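Local coordinates for protein anti-sigma-I factor RsgI2 (Clostridium thermocellum, PDB 4B9P) that probably senses extracellular cellulose through its C-terminal family 3 carbohydrate-binding module and so releases the sigma factor SigI2 from inhibition, at residues I152-Y155 and Y161-I164; I54-T59 and Y129-N134; A11-R16 and I44-T49. All blocks are in the same frame, centred on the assembly; numbering follows the deposited sequence.

Contact 1 (I152-Y155 and Y161-I164)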
loop_
_atom_site.group_PDB
_atom_site.type_symbol
_atom_site.label_atom_id
_atom_site.label_comp_id
_atom_site.label_asym_id
_atom_site.label_seq_id
_atom_site.Cartn_x
_atom_site.Cartn_y
_atom_site.Cartn_z
ATOM N N ILE A 152 -3.215 -6.558 -4.073
ATOM C CA ILE A 152 -2.651 -5.213 -4.146
ATOM C C ILE A 152 -2.258 -5.022 -5.609
ATOM O O ILE A 152 -1.658 -5.908 -6.212
ATOM C CB ILE A 152 -1.425 -5.075 -3.211
ATOM C CG1 ILE A 152 -1.924 -5.045 -1.751
ATOM C CG2 ILE A 152 -0.581 -3.833 -3.566
ATOM C CD1 ILE A 152 -0.774 -5.201 -0.750
ATOM N N THR A 153 -2.636 -3.893 -6.212
ATOM C CA THR A 153 -2.358 -3.734 -7.643
ATOM C C THR A 153 -1.183 -2.807 -7.869
ATOM O O THR A 153 -0.849 -1.975 -7.022
ATOM C CB THR A 153 -3.583 -3.162 -8.385
ATOM O OG1 THR A 153 -4.026 -1.986 -7.696
ATOM C CG2 THR A 153 -4.715 -4.185 -8.443
ATOM N N VAL A 154 -0.536 -2.964 -9.021
ATOM C CA VAL A 154 0.615 -2.132 -9.384
ATOM C C VAL A 154 0.463 -1.704 -10.832
ATOM O O VAL A 154 0.142 -2.537 -11.693
ATOM C CB VAL A 154 1.982 -2.861 -9.213
ATOM C CG1 VAL A 154 3.136 -1.893 -9.490
ATOM C CG2 VAL A 154 2.116 -3.502 -7.834
ATOM N N TYR A 155 0.651 -0.407 -11.063
ATOM C CA TYR A 155 0.538 0.189 -12.398
ATOM C C TYR A 155 1.874 0.812 -12.777
ATOM O O TYR A 155 2.555 1.400 -11.930
ATOM C CB TYR A 155 -0.507 1.309 -12.414
ATOM C CG TYR A 155 -1.791 0.828 -11.830
ATOM C CD1 TYR A 155 -1.954 0.796 -10.449
ATOM C CD2 TYR A 155 -2.830 0.393 -12.629
ATOM C CE1 TYR A 155 -3.109 0.352 -9.865
ATOM C CE2 TYR A 155 -4.043 -0.077 -12.016
ATOM C CZ TYR A 155 -4.150 -0.087 -10.620
ATOM O OH TYR A 155 -5.278 -0.527 -9.945
ATOM N N TYR A 161 0.138 -3.780 -14.210
ATOM C CA TYR A 161 1.160 -4.810 -14.387
ATOM C C TYR A 161 1.133 -5.894 -13.321
ATOM O O TYR A 161 1.855 -6.874 -13.444
ATOM C CB TYR A 161 2.567 -4.193 -14.419
ATOM C CG TYR A 161 3.040 -3.863 -15.795
ATOM C CD1 TYR A 161 2.643 -2.685 -16.427
ATOM C CD2 TYR A 161 3.859 -4.747 -16.496
ATOM C CE1 TYR A 161 3.061 -2.385 -17.716
ATOM C CE2 TYR A 161 4.285 -4.460 -17.782
ATOM C CZ TYR A 161 3.908 -3.278 -18.386
ATOM O OH TYR A 161 4.328 -3.032 -19.669
ATOM N N TRP A 162 0.329 -5.723 -12.273
ATOM C CA TRP A 162 0.260 -6.737 -11.230
ATOM C C TRP A 162 -1.066 -6.636 -10.523
ATOM O O TRP A 162 -1.513 -5.538 -10.214
ATOM C CB TRP A 162 1.368 -6.518 -10.171
ATOM C CG TRP A 162 1.246 -7.512 -9.079
ATOM C CD1 TRP A 162 0.516 -7.371 -7.945
ATOM C CD2 TRP A 162 1.810 -8.825 -9.042
ATOM N NE1 TRP A 162 0.560 -8.529 -7.199
ATOM C CE2 TRP A 162 1.360 -9.431 -7.851
ATOM C CE3 TRP A 162 2.669 -9.534 -9.893
ATOM C CZ2 TRP A 162 1.735 -10.709 -7.488
ATOM C CZ3 TRP A 162 3.038 -10.816 -9.545
ATOM C CH2 TRP A 162 2.586 -11.393 -8.353
ATOM N N GLY A 163 -1.688 -7.781 -10.252
ATOM C CA GLY A 163 -2.774 -7.801 -9.306
ATOM C C GLY A 163 -4.139 -7.813 -9.943
ATOM O O GLY A 163 -4.311 -7.698 -11.160
ATOM N N ILE A 164 -5.133 -7.977 -9.074
ATOM C CA ILE A 164 -6.526 -8.079 -9.467
ATOM C C ILE A 164 -7.290 -6.959 -8.795
ATOM O O ILE A 164 -7.325 -6.870 -7.571
ATOM C CB ILE A 164 -7.092 -9.421 -9.040
ATOM C CG1 ILE A 164 -6.242 -10.554 -9.615
ATOM C CG2 ILE A 164 -8.579 -9.557 -9.450
ATOM C CD1 ILE A 164 -6.668 -11.908 -9.183
#

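Contact 2 (I54-T59 and Y129-N134). With CA (calcium ion), chain B.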
loop_
_atom_site.group_PDB
_atom_site.type_symbol
_atom_site.label_atom_id
_atom_site.label_comp_id
_atom_site.label_asym_id
_atom_site.label_seq_id
_atom_site.Cartn_x
_atom_site.Cartn_y
_atom_site.Cartn_z
ATOM N N ILE A 54 -11.775 8.864 10.437
ATOM C CA ILE A 54 -11.571 10.207 9.881
ATOM C C ILE A 54 -10.112 10.647 10.092
ATOM O O ILE A 54 -9.347 9.963 10.787
ATOM C CB ILE A 54 -12.571 11.210 10.508
ATOM C CG1 ILE A 54 -12.351 11.336 12.028
ATOM C CG2 ILE A 54 -13.996 10.838 10.109
ATOM C CD1 ILE A 54 -13.135 12.495 12.663
ATOM N N ASN A 55 -9.739 11.803 9.536
ATOM C CA ASN A 55 -8.362 12.330 9.611
ATOM C C ASN A 55 -7.352 11.339 9.047
ATOM O O ASN A 55 -6.221 11.255 9.549
ATOM C CB ASN A 55 -7.928 12.674 11.040
ATOM C CG ASN A 55 -8.902 13.533 11.790
ATOM O OD1 ASN A 55 -9.483 14.484 11.255
ATOM N ND2 ASN A 55 -9.043 13.257 13.082
ATOM N N GLU A 56 -7.731 10.583 8.026
ATOM C CA GLU A 56 -6.828 9.519 7.573
ATOM C C GLU A 56 -5.591 10.111 6.903
ATOM O O GLU A 56 -5.714 10.903 5.982
ATOM C CB GLU A 56 -7.541 8.626 6.600
ATOM C CG GLU A 56 -8.696 7.849 7.171
ATOM C CD GLU A 56 -9.230 6.930 6.093
ATOM O OE1 GLU A 56 -10.069 7.398 5.272
ATOM O OE2 GLU A 56 -8.747 5.775 5.954
ATOM N N ILE A 57 -4.406 9.678 7.340
ATOM C CA ILE A 57 -3.144 10.106 6.756
ATOM C C ILE A 57 -2.305 8.874 6.469
ATOM O O ILE A 57 -2.517 7.789 7.042
ATOM C CB ILE A 57 -2.379 11.087 7.696
ATOM C CG1 ILE A 57 -1.980 10.393 9.000
ATOM C CG2 ILE A 57 -3.192 12.380 7.915
ATOM C CD1 ILE A 57 -0.927 11.171 9.783
ATOM N N TYR A 58 -1.337 9.055 5.592
ATOM C CA TYR A 58 -0.368 8.045 5.248
ATOM C C TYR A 58 0.996 8.473 5.783
ATOM O O TYR A 58 1.390 9.643 5.632
ATOM C CB TYR A 58 -0.249 7.963 3.692
ATOM C CG TYR A 58 0.905 7.088 3.264
ATOM C CD1 TYR A 58 0.737 5.725 3.158
ATOM C CD2 TYR A 58 2.185 7.628 3.068
ATOM C CE1 TYR A 58 1.802 4.880 2.809
ATOM C CE2 TYR A 58 3.245 6.819 2.721
ATOM C CZ TYR A 58 3.059 5.451 2.636
ATOM O OH TYR A 58 4.123 4.640 2.360
ATOM N N THR A 59 1.750 7.526 6.338
ATOM C CA THR A 59 3.138 7.782 6.580
ATOM C C THR A 59 3.980 6.566 6.171
ATOM O O THR A 59 3.563 5.417 6.336
ATOM C CB THR A 59 3.414 8.213 8.020
ATOM O OG1 THR A 59 4.773 8.674 8.149
ATOM C CG2 THR A 59 3.145 7.097 8.969
ATOM N N TYR A 129 -11.592 6.153 14.850
ATOM C CA TYR A 129 -10.200 5.764 14.606
ATOM C C TYR A 129 -10.001 4.271 14.443
ATOM O O TYR A 129 -8.912 3.858 14.002
ATOM C CB TYR A 129 -9.206 6.352 15.621
ATOM C CG TYR A 129 -9.495 5.915 17.058
ATOM C CD1 TYR A 129 -8.956 4.741 17.568
ATOM C CD2 TYR A 129 -10.303 6.689 17.902
ATOM C CE1 TYR A 129 -9.193 4.350 18.838
ATOM C CE2 TYR A 129 -10.539 6.305 19.207
ATOM C CZ TYR A 129 -9.963 5.147 19.668
ATOM O OH TYR A 129 -10.224 4.763 20.959
ATOM N N MET A 130 -10.996 3.460 14.785
ATOM C CA MET A 130 -10.813 2.011 14.695
ATOM C C MET A 130 -11.334 1.504 13.348
ATOM O O MET A 130 -12.526 1.643 13.038
ATOM C CB MET A 130 -11.564 1.336 15.832
ATOM C CG MET A 130 -11.138 -0.092 16.069
ATOM S SD MET A 130 -9.489 -0.241 16.846
ATOM C CE MET A 130 -9.963 -0.021 18.577
ATOM N N TYR A 131 -10.438 0.926 12.548
ATOM C CA TYR A 131 -10.786 0.225 11.317
ATOM C C TYR A 131 -11.234 -1.190 11.589
ATOM O O TYR A 131 -10.714 -1.851 12.506
ATOM C CB TYR A 131 -9.568 0.105 10.458
ATOM C CG TYR A 131 -9.057 1.391 9.844
ATOM C CD1 TYR A 131 -9.766 2.031 8.845
ATOM C CD2 TYR A 131 -7.830 1.902 10.222
ATOM C CE1 TYR A 131 -9.246 3.173 8.230
ATOM C CE2 TYR A 131 -7.291 3.013 9.605
ATOM C CZ TYR A 131 -7.991 3.625 8.595
ATOM O OH TYR A 131 -7.452 4.745 7.988
ATOM N N ASP A 132 -12.122 -1.715 10.720
ATOM C CA ASP A 132 -12.382 -3.143 10.622
ATOM C C ASP A 132 -11.613 -3.664 9.422
ATOM O O ASP A 132 -11.885 -3.221 8.288
ATOM C CB ASP A 132 -13.881 -3.369 10.437
ATOM C CG ASP A 132 -14.193 -4.798 10.155
ATOM O OD1 ASP A 132 -14.209 -5.234 8.973
ATOM O OD2 ASP A 132 -14.453 -5.522 11.132
ATOM N N GLN A 133 -10.678 -4.602 9.628
ATOM C CA GLN A 133 -9.810 -5.021 8.513
ATOM C C GLN A 133 -10.394 -6.121 7.651
ATOM O O GLN A 133 -10.004 -6.250 6.507
ATOM C CB GLN A 133 -8.436 -5.473 9.019
ATOM C CG GLN A 133 -7.689 -4.382 9.775
ATOM C CD GLN A 133 -6.207 -4.566 9.771
ATOM O OE1 GLN A 133 -5.551 -4.123 8.821
ATOM N NE2 GLN A 133 -5.665 -5.269 10.762
ATOM N N ASN A 134 -11.268 -6.964 8.181
ATOM C CA ASN A 134 -11.740 -8.075 7.351
ATOM C C ASN A 134 -12.647 -7.585 6.222
ATOM O O ASN A 134 -12.852 -8.318 5.255
ATOM C CB ASN A 134 -12.466 -9.086 8.227
ATOM C CG ASN A 134 -11.530 -9.828 9.139
ATOM O OD1 ASN A 134 -11.691 -9.821 10.352
ATOM N ND2 ASN A 134 -10.529 -10.450 8.558
HETATM CA CA CA B . -12.662 -1.624 6.702
HETATM O O HOH W 1 -10.419 -0.861 7.431
#

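Contact 3 (A11-R16 and I44-T49). With CA (calcium ion), chain B; ZN (zinc ion), chain C.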
loop_
_atom_site.group_PDB
_atom_site.type_symbol
_atom_site.label_atom_id
_atom_site.label_comp_id
_atom_site.label_asym_id
_atom_site.label_seq_id
_atom_site.Cartn_x
_atom_site.Cartn_y
_atom_site.Cartn_z
ATOM N N ALA A 11 3.674 -8.951 -0.080
ATOM C CA ALA A 11 3.122 -8.074 0.957
ATOM C C ALA A 11 2.706 -8.898 2.159
ATOM O O ALA A 11 2.537 -10.129 2.076
ATOM C CB ALA A 11 1.914 -7.326 0.414
ATOM N N TYR A 12 2.511 -8.234 3.280
ATOM C CA TYR A 12 1.776 -8.795 4.379
ATOM C C TYR A 12 1.284 -7.646 5.246
ATOM O O TYR A 12 1.734 -6.501 5.104
ATOM C CB TYR A 12 2.620 -9.791 5.198
ATOM C CG TYR A 12 3.712 -9.221 6.056
ATOM C CD1 TYR A 12 4.906 -8.770 5.489
ATOM C CD2 TYR A 12 3.595 -9.190 7.448
ATOM C CE1 TYR A 12 5.948 -8.271 6.281
ATOM C CE2 TYR A 12 4.624 -8.700 8.234
ATOM C CZ TYR A 12 5.797 -8.258 7.655
ATOM O OH TYR A 12 6.820 -7.772 8.454
ATOM N N ASN A 13 0.354 -7.961 6.157
ATOM C CA ASN A 13 -0.095 -7.008 7.155
ATOM C C ASN A 13 0.613 -7.263 8.459
ATOM O O ASN A 13 0.583 -8.348 8.998
ATOM C CB ASN A 13 -1.608 -7.131 7.305
ATOM C CG ASN A 13 -2.322 -6.577 6.126
ATOM O OD1 ASN A 13 -2.586 -7.268 5.149
ATOM N ND2 ASN A 13 -2.614 -5.290 6.171
ATOM N N HIS A 14 1.260 -6.225 8.980
ATOM C CA HIS A 14 2.028 -6.369 10.204
ATOM C C HIS A 14 1.148 -6.379 11.441
ATOM O O HIS A 14 1.571 -6.872 12.485
ATOM C CB HIS A 14 3.075 -5.250 10.258
ATOM C CG HIS A 14 4.060 -5.385 11.375
ATOM N ND1 HIS A 14 4.197 -4.434 12.363
ATOM C CD2 HIS A 14 5.006 -6.317 11.630
ATOM C CE1 HIS A 14 5.165 -4.787 13.195
ATOM N NE2 HIS A 14 5.679 -5.921 12.768
ATOM N N ILE A 15 -0.052 -5.824 11.321
ATOM C CA ILE A 15 -1.082 -5.957 12.335
ATOM C C ILE A 15 -2.257 -6.663 11.695
ATOM O O ILE A 15 -2.783 -6.172 10.671
ATOM C CB ILE A 15 -1.563 -4.584 12.867
ATOM C CG1 ILE A 15 -0.419 -3.852 13.564
ATOM C CG2 ILE A 15 -2.764 -4.747 13.801
ATOM C CD1 ILE A 15 -0.810 -2.486 13.986
ATOM N N ARG A 16 -2.663 -7.789 12.279
ATOM C CA ARG A 16 -3.706 -8.606 11.666
ATOM C C ARG A 16 -4.951 -8.771 12.509
ATOM O O ARG A 16 -5.807 -9.603 12.208
ATOM C CB ARG A 16 -3.121 -9.981 11.324
ATOM C CG ARG A 16 -2.055 -9.872 10.261
ATOM C CD ARG A 16 -1.371 -11.149 9.928
ATOM N NE ARG A 16 -0.640 -11.746 11.025
ATOM C CZ ARG A 16 0.564 -11.370 11.476
ATOM N NH1 ARG A 16 1.246 -10.354 10.959
ATOM N NH2 ARG A 16 1.111 -12.066 12.456
ATOM N N ILE A 44 1.199 1.900 -6.601
ATOM C CA ILE A 44 0.789 0.679 -5.915
ATOM C C ILE A 44 -0.459 0.991 -5.120
ATOM O O ILE A 44 -0.457 2.013 -4.429
ATOM C CB ILE A 44 1.898 0.225 -4.966
ATOM C CG1 ILE A 44 3.215 -0.040 -5.705
ATOM C CG2 ILE A 44 1.471 -1.030 -4.199
ATOM C CD1 ILE A 44 4.400 -0.138 -4.769
ATOM N N ARG A 45 -1.501 0.151 -5.197
ATOM C CA ARG A 45 -2.747 0.454 -4.481
ATOM C C ARG A 45 -3.116 -0.657 -3.515
ATOM O O ARG A 45 -3.199 -1.832 -3.884
ATOM C CB ARG A 45 -3.922 0.656 -5.450
ATOM C CG ARG A 45 -3.719 1.859 -6.304
ATOM C CD ARG A 45 -4.902 2.068 -7.201
ATOM N NE ARG A 45 -4.694 3.283 -7.974
ATOM C CZ ARG A 45 -5.470 3.634 -8.977
ATOM N NH1 ARG A 45 -6.493 2.853 -9.318
ATOM N NH2 ARG A 45 -5.211 4.747 -9.648
ATOM N N TYR A 46 -3.381 -0.243 -2.276
ATOM C CA TYR A 46 -3.892 -1.110 -1.213
ATOM C C TYR A 46 -5.346 -0.680 -0.992
ATOM O O TYR A 46 -5.588 0.440 -0.529
ATOM C CB TYR A 46 -3.069 -0.896 0.078
ATOM C CG TYR A 46 -3.527 -1.787 1.224
ATOM C CD1 TYR A 46 -4.570 -1.395 2.092
ATOM C CD2 TYR A 46 -2.899 -3.015 1.481
ATOM C CE1 TYR A 46 -5.003 -2.233 3.110
ATOM C CE2 TYR A 46 -3.321 -3.857 2.529
ATOM C CZ TYR A 46 -4.354 -3.442 3.347
ATOM O OH TYR A 46 -4.713 -4.298 4.325
ATOM N N TYR A 47 -6.288 -1.564 -1.302
ATOM C CA TYR A 47 -7.719 -1.247 -1.266
ATOM C C TYR A 47 -8.352 -1.653 0.055
ATOM O O TYR A 47 -8.048 -2.729 0.596
ATOM C CB TYR A 47 -8.442 -2.012 -2.364
ATOM C CG TYR A 47 -8.103 -1.601 -3.748
ATOM C CD1 TYR A 47 -8.715 -0.482 -4.334
ATOM C CD2 TYR A 47 -7.140 -2.300 -4.481
ATOM C CE1 TYR A 47 -8.430 -0.118 -5.647
ATOM C CE2 TYR A 47 -6.834 -1.930 -5.766
ATOM C CZ TYR A 47 -7.459 -0.842 -6.345
ATOM O OH TYR A 47 -7.108 -0.528 -7.652
ATOM N N TYR A 48 -9.254 -0.817 0.570
ATOM C CA TYR A 48 -9.834 -1.095 1.878
ATOM C C TYR A 48 -11.151 -0.319 1.981
ATOM O O TYR A 48 -11.510 0.481 1.106
ATOM C CB TYR A 48 -8.851 -0.695 2.986
ATOM C CG TYR A 48 -8.586 0.801 3.140
ATOM C CD1 TYR A 48 -7.704 1.481 2.285
ATOM C CD2 TYR A 48 -9.186 1.519 4.164
ATOM C CE1 TYR A 48 -7.467 2.815 2.407
ATOM C CE2 TYR A 48 -8.918 2.886 4.319
ATOM C CZ TYR A 48 -8.047 3.505 3.435
ATOM O OH TYR A 48 -7.800 4.848 3.572
ATOM N N THR A 49 -11.873 -0.581 3.071
ATOM C CA THR A 49 -13.037 0.247 3.435
ATOM C C THR A 49 -12.682 1.090 4.651
ATOM O O THR A 49 -12.268 0.569 5.684
ATOM C CB THR A 49 -14.248 -0.631 3.723
ATOM O OG1 THR A 49 -13.848 -1.704 4.592
ATOM C CG2 THR A 49 -14.850 -1.173 2.404
HETATM CA CA CA B . -12.662 -1.624 6.702
HETATM ZN ZN ZN C . 7.229 -6.759 13.628
HETATM O O HOH W 1 -10.419 -0.861 7.431
HETATM O O HOH W 2 7.820 -7.993 11.993
HETATM O O HOH W 3 6.259 -8.094 14.867
#

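Contact 1 (I152-Y155 and Y161-I164)
A classic beta bulge sets both Tyr161 and Trp162 against Val154 in the antiparallel hairpin of strands 152-156 and 159-162. Val154 O takes two backbone donors. Tyr161 N lies 2.8 Å from Val154 O, and the bond is nearly straight (162°). Trp162 N is 3.2 Å from Val154 O in a more bent bond (137°). Val154 N returns a bond to Trp162 O at 3.0 Å. The same carbonyl receives a CA-H...O contact from Thr153 CA.

The side chains of Val154 and Trp162 lie on one face of the sheet and meet near their roots, with Val154 CB 3.8 Å from Trp162 CB. With Trp162 CG opposite the backbone N (chi1 177°) and the ring turned by chi2, the CD1 edge of the indole faces Ile152, while the six-membered ring leads off from the strand. Trp162 CD1 then sits 3.1 Å from Ile152 O, which lies at the ring edge and in its plane. The indole NE1 is bonded to Trp149 O. Beyond the bulge, Thr153 CA and Gly163 CA are 4.4 Å apart. Thr153 CG2 packs on the backbone of Ile164.

Val154 and Trp162 also touch Leu9 of strand 7-13, from the facing sheet. The arrangement is a bulged antiparallel hairpin at the edge of the CBM3 beta-sandwich.

Contact 2 (I54-T59 and Y129-N134)
Tyr131 reaches across from 129-134 and meets Glu56 of 54-59 through its phenol oxygen. The Tyr131 ring points out from its strand with CG beside the backbone N (chi1 -70°). Tyr131 OH donates to Glu56 OE2 at 2.6 Å, a short hydrogen bond.

Glu56 comes to meet it with an extended chain beyond CG. Glu56 OE2 lies at the ring edge, near the ring plane, and is 3.5 Å from Tyr131 CE1. It uses its anti lone pair, the one pointing away from the other carboxylate oxygen. The carboxylate and ring planes are turned 58° apart. The Glu56 methylene also borders the hydroxyl, with Glu56 CG 3.4 Å from Tyr131 OH. Tyr48 OH makes a second hydrogen bond to Glu56 OE2. Two phenols therefore hold one carboxylate oxygen, which would probably help to keep Glu56 ionised.

Tyr131 and Asp132 form a short strand that pairs with 19-20. This two-stranded sheet is separate from the main sheets of the CBM3 beta-sandwich, and the bond ties it to the start of strand 56-63. The Tyr131 ring also packs on Val53 and Ile111.

Asp132 turns its backbone oxygen to the calcium ion, with Asp132 O 2.4 Å from the metal. A water molecule binds the ion at 2.5 Å. Thr49, Asp51, Ser135 and Asp136 are also calcium ligands. Next in sequence, Gln133 is buried, and its NE2 donates to the backbone oxygens of Ile15 and Thr17. Asn134 then packs on Phe139.

Contact 3 (A11-R16 and I44-T49)
Asn13 and Tyr46 bridge the two sheets of the sandwich with one buried hydrogen bond. Asn13 ends strand 7-13 of one sheet, and Tyr46 belongs to strand 42-48 of the other. The two side chains approach from opposite directions. Asn13 ND2 donates to Tyr46 OH at 3.0 Å, with an N-H...O angle of 153°. The hydroxyl lies slightly out of the amide plane, and the amide and ring planes are 65° apart. Tyr46 spans the gap because CG is anti to the backbone N (chi1 -179°). The other end of the amide, Asn13 OD1, accepts from the backbone N of Asn140.

His14 turns elsewhere, and its NE2 binds a zinc ion at 2.0 Å along with two waters. Its ND1 is bonded to Gln24. Ile15 offers its backbone oxygen to Gln133. Arg16 folds back, with NH1 2.9 Å from Asn13 O, which lies in the plane of the guanidinium group. This bond closes the turn after the strand.

At the far end of 44-49, Thr49 binds calcium through both O and OG1. The Asn13 amide donates at one end and accepts at the other, which fixes its flip and makes Tyr46 OH an acceptor in the core.

How the contacts relate
From the N terminus, contact 3 comes first. It joins strand 7-13 to strand 42-48 and closes a loop of 27 residues. Contact 2 opens a few residues later at 54-59 and closes a much longer loop of 69 residues at 129-134. Contact 1 follows as a local hairpin. The three lie in series, so none nests or crosses. Contacts 2 and 3 touch and share the calcium ion and one water. Contact 1 meets contact 3 because strands 152-156 and 42-48 are neighbours in one sheet. Contacts 1 and 2 do not touch and lie on opposite sides of the chain's centre. Segment 44-49 therefore links the hairpin sheet to the calcium end.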